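Local coordinates for mosquitocidal toxin (Bacillus sphaericus, PDB 2CB4), which probably acts as a mosquito-killing toxin by ADP-ribosylating target proteins, this chain being its catalytic domain, at residues T109-Y114 against Q180-G185. The protein carries 1 engineered substitution. Sequence-based numbering, arbitrary orientation.
Sequences THLLNY and QITFPG. Engineered in segment 180-185: Q180 (natural residue Glu).
The first helical turn of 111-117, entered through an inverse gamma turn centred on H110 and closed by the bond from Y114 N to H110 O (2.9 Å), presents L111 and Y114 to strand 180-184, from which the alternate residues Q180 and T182 face back. Three side-chain approaches join the two, all between 4.3 and 4.5 Å, and the segments bury a modest 109 Å² between them. L111 reaches across with one methyl, its CD1 lying 4.3 Å from CG2 of T182; a chi1 of -175° sets CG anti to the backbone N and directs the branch bearing CD1 toward the strand. The same threonine methyl meets Y114 obliquely, CG2 to ring atom CE2 at 4.4 Å. Q180, an engineered glutamine replacing the natural glutamate, comes to the rim of the tyrosine: its OE1 lies near the ring plane, 4.5 Å from CE2. T182 OG1 donates a weak bond of 2.9 Å to Q180 OE1. S125 OG, on the adjoining antiparallel strand 123-131, is hydrogen-bonded to both Q180 OE1 and Y114 OH, and Q180 NE2 to E178 OE1; these OE1 and NE2 bonds are those of the engineered amide and may differ with the natural carboxylate. The first turn thus rests loosely against one strand, F123 sharing the packing with L111, T182 and Y114, and all four touching residues are buried. E178 and the natural glutamate at 180 match the Glu-X-Glu signature of arginine-specific ADP-ribosyltransferases, and S125 with T126 probably corresponds to the start of the fold's Ser-Thr-Ser-type motif. The chemistry therefore implies that the contact probably backs the catalytic region, S125 OG linking the tyrosine hydroxyl to the side chain at 180.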
ATOM      1  N   THR A 109      -0.700   6.594  31.015  1.00 38.12           N
ATOM      2  CA  THR A 109      -1.321   6.712  32.342  1.00 37.57           C
ATOM      3  C   THR A 109      -0.479   7.475  33.328  1.00 40.25           C
ATOM      4  O   THR A 109      -0.831   7.579  34.484  1.00 40.62           O
ATOM      5  CB  THR A 109      -1.662   5.321  32.951  1.00 42.32           C
ATOM      6  OG1 THR A 109      -0.495   4.485  32.931  1.00 46.60           O
ATOM      7  CG2 THR A 109      -2.751   4.653  32.134  1.00 34.84           C
ATOM      8  N   HIS A 110       0.632   8.028  32.859  1.00 36.26           N
ATOM      9  CA  HIS A 110       1.508   8.786  33.723  1.00 35.93           C
ATOM     10  C   HIS A 110       0.944  10.150  34.095  1.00 38.87           C
ATOM     11  O   HIS A 110       1.232  11.173  33.468  1.00 40.49           O
ATOM     12  CB  HIS A 110       2.922   8.874  33.151  1.00 37.69           C
ATOM     13  CG  HIS A 110       3.941   9.263  34.167  1.00 43.06           C
ATOM     14  ND1 HIS A 110       5.245   8.797  34.143  1.00 45.88           N
ATOM     15  CD2 HIS A 110       3.849  10.059  35.270  1.00 45.68           C
ATOM     16  CE1 HIS A 110       5.913   9.308  35.170  1.00 45.23           C
ATOM     17  NE2 HIS A 110       5.086  10.071  35.871  1.00 45.59           N
ATOM     18  N   LEU A 111       0.148  10.154  35.158  1.00 33.10           N
ATOM     19  CA  LEU A 111      -0.515  11.348  35.648  1.00 31.96           C
ATOM     20  C   LEU A 111       0.332  12.568  35.950  1.00 38.22           C
ATOM     21  O   LEU A 111      -0.027  13.680  35.568  1.00 38.90           O
ATOM     22  CB  LEU A 111      -1.449  11.014  36.818  1.00 31.17           C
ATOM     23  CG  LEU A 111      -2.306  12.177  37.345  1.00 34.38           C
ATOM     24  CD1 LEU A 111      -3.183  12.744  36.233  1.00 33.15           C
ATOM     25  CD2 LEU A 111      -3.150  11.707  38.513  1.00 34.05           C
ATOM     26  N   LEU A 112       1.433  12.385  36.670  1.00 36.64           N
ATOM     27  CA  LEU A 112       2.300  13.523  37.021  1.00 36.62           C
ATOM     28  C   LEU A 112       2.987  14.130  35.806  1.00 38.36           C
ATOM     29  O   LEU A 112       3.124  15.341  35.726  1.00 38.33           O
ATOM     30  CB  LEU A 112       3.332  13.137  38.092  1.00 37.03           C
ATOM     31  CG  LEU A 112       2.795  13.211  39.532  1.00 41.62           C
ATOM     32  CD1 LEU A 112       3.798  12.583  40.495  1.00 41.64           C
ATOM     33  CD2 LEU A 112       2.435  14.642  39.954  1.00 40.81           C
ATOM     34  N   ASN A 113       3.358  13.300  34.837  1.00 30.87           N
ATOM     35  CA  ASN A 113       3.990  13.799  33.650  1.00 32.73           C
ATOM     36  C   ASN A 113       2.984  14.537  32.805  1.00 40.51           C
ATOM     37  O   ASN A 113       3.295  15.585  32.191  1.00 40.41           O
ATOM     38  CB  ASN A 113       4.605  12.671  32.835  1.00 34.60           C
ATOM     39  CG  ASN A 113       5.989  12.333  33.278  1.00 50.93           C
ATOM     40  OD1 ASN A 113       6.553  12.928  34.242  1.00 46.69           O
ATOM     41  ND2 ASN A 113       6.564  11.377  32.620  1.00 43.71           N
ATOM     42  N   TYR A 114       1.769  13.986  32.797  1.00 35.66           N
ATOM     43  CA  TYR A 114       0.695  14.585  32.027  1.00 34.10           C
ATOM     44  C   TYR A 114       0.448  16.034  32.493  1.00 33.20           C
ATOM     45  O   TYR A 114       0.464  16.973  31.724  1.00 31.03           O
ATOM     46  CB  TYR A 114      -0.551  13.682  32.021  1.00 35.41           C
ATOM     47  CG  TYR A 114      -1.743  14.444  31.709  1.00 36.43           C
ATOM     48  CD1 TYR A 114      -2.005  14.805  30.388  1.00 37.74           C
ATOM     49  CD2 TYR A 114      -2.579  14.947  32.734  1.00 36.13           C
ATOM     50  CE1 TYR A 114      -3.071  15.639  30.086  1.00 35.99           C
ATOM     51  CE2 TYR A 114      -3.632  15.760  32.439  1.00 36.52           C
ATOM     52  CZ  TYR A 114      -3.857  16.115  31.092  1.00 41.92           C
ATOM     53  OH  TYR A 114      -4.949  16.863  30.771  1.00 40.70           O
ATOM     54  N   GLN A 180      -7.547  21.936  38.858  1.00 40.46           N
ATOM     55  CA  GLN A 180      -8.075  20.944  37.929  1.00 38.20           C
ATOM     56  C   GLN A 180      -8.747  19.776  38.485  1.00 39.19           C
ATOM     57  O   GLN A 180      -8.300  19.219  39.507  1.00 40.95           O
ATOM     58  CB  GLN A 180      -6.914  20.282  37.238  1.00 38.89           C
ATOM     59  CG  GLN A 180      -6.467  20.816  35.971  1.00 45.16           C
ATOM     60  CD  GLN A 180      -5.521  19.819  35.285  1.00 51.15           C
ATOM     61  OE1 GLN A 180      -5.864  18.632  35.011  1.00 32.36           O
ATOM     62  NE2 GLN A 180      -4.306  20.256  35.023  1.00 39.29           N
ATOM     63  N   ILE A 181      -9.700  19.265  37.707  1.00 30.13           N
ATOM     64  CA  ILE A 181     -10.351  18.019  38.004  1.00 27.02           C
ATOM     65  C   ILE A 181     -10.069  17.220  36.724  1.00 30.85           C
ATOM     66  O   ILE A 181     -10.426  17.667  35.650  1.00 31.84           O
ATOM     67  CB  ILE A 181     -11.845  18.206  38.253  1.00 27.90           C
ATOM     68  CG1 ILE A 181     -12.097  19.369  39.214  1.00 26.59           C
ATOM     69  CG2 ILE A 181     -12.473  16.837  38.535  1.00 24.72           C
ATOM     70  CD1 ILE A 181     -11.377  19.180  40.731  1.00 22.96           C
ATOM     71  N   THR A 182      -9.329  16.117  36.835  1.00 25.75           N
ATOM     72  CA  THR A 182      -8.915  15.306  35.688  1.00 24.96           C
ATOM     73  C   THR A 182      -9.793  14.075  35.495  1.00 32.81           C
ATOM     74  O   THR A 182     -10.208  13.454  36.500  1.00 33.58           O
ATOM     75  CB  THR A 182      -7.448  14.842  35.871  1.00 30.53           C
ATOM     76  OG1 THR A 182      -6.603  15.987  36.000  1.00 32.65           O
ATOM     77  CG2 THR A 182      -6.972  13.983  34.720  1.00 19.52           C
ATOM     78  N   PHE A 183     -10.066  13.736  34.211  1.00 27.71           N
ATOM     79  CA  PHE A 183     -10.908  12.602  33.861  1.00 24.99           C
ATOM     80  C   PHE A 183     -10.178  11.574  33.041  1.00 31.50           C
ATOM     81  O   PHE A 183      -9.959  11.762  31.855  1.00 31.51           O
ATOM     82  CB  PHE A 183     -12.175  13.064  33.140  1.00 24.86           C
ATOM     83  CG  PHE A 183     -13.100  13.870  34.010  1.00 25.14           C
ATOM     84  CD1 PHE A 183     -14.240  13.287  34.584  1.00 26.03           C
ATOM     85  CD2 PHE A 183     -12.821  15.197  34.284  1.00 25.95           C
ATOM     86  CE1 PHE A 183     -15.073  14.027  35.407  1.00 26.10           C
ATOM     87  CE2 PHE A 183     -13.660  15.955  35.106  1.00 27.73           C
ATOM     88  CZ  PHE A 183     -14.783  15.366  35.684  1.00 25.01           C
ATOM     89  N   PRO A 184      -9.816  10.457  33.676  1.00 30.04           N
ATOM     90  CA  PRO A 184      -9.130   9.384  32.951  1.00 28.41           C
ATOM     91  C   PRO A 184     -10.184   8.791  32.010  1.00 31.59           C
ATOM     92  O   PRO A 184     -11.287   8.429  32.450  1.00 30.62           O
ATOM     93  CB  PRO A 184      -8.747   8.378  34.080  1.00 29.47           C
ATOM     94  CG  PRO A 184      -8.826   9.151  35.354  1.00 33.47           C
ATOM     95  CD  PRO A 184      -9.955  10.144  35.124  1.00 29.72           C
ATOM     96  N   GLY A 185      -9.879   8.749  30.713  1.00 27.59           N
ATOM     97  CA  GLY A 185     -10.824   8.229  29.728  1.00 26.33           C
ATOM     98  C   GLY A 185     -11.730   9.312  29.109  1.00 29.04           C
ATOM     99  O   GLY A 185     -12.538   9.019  28.228  1.00 28.08           O
TER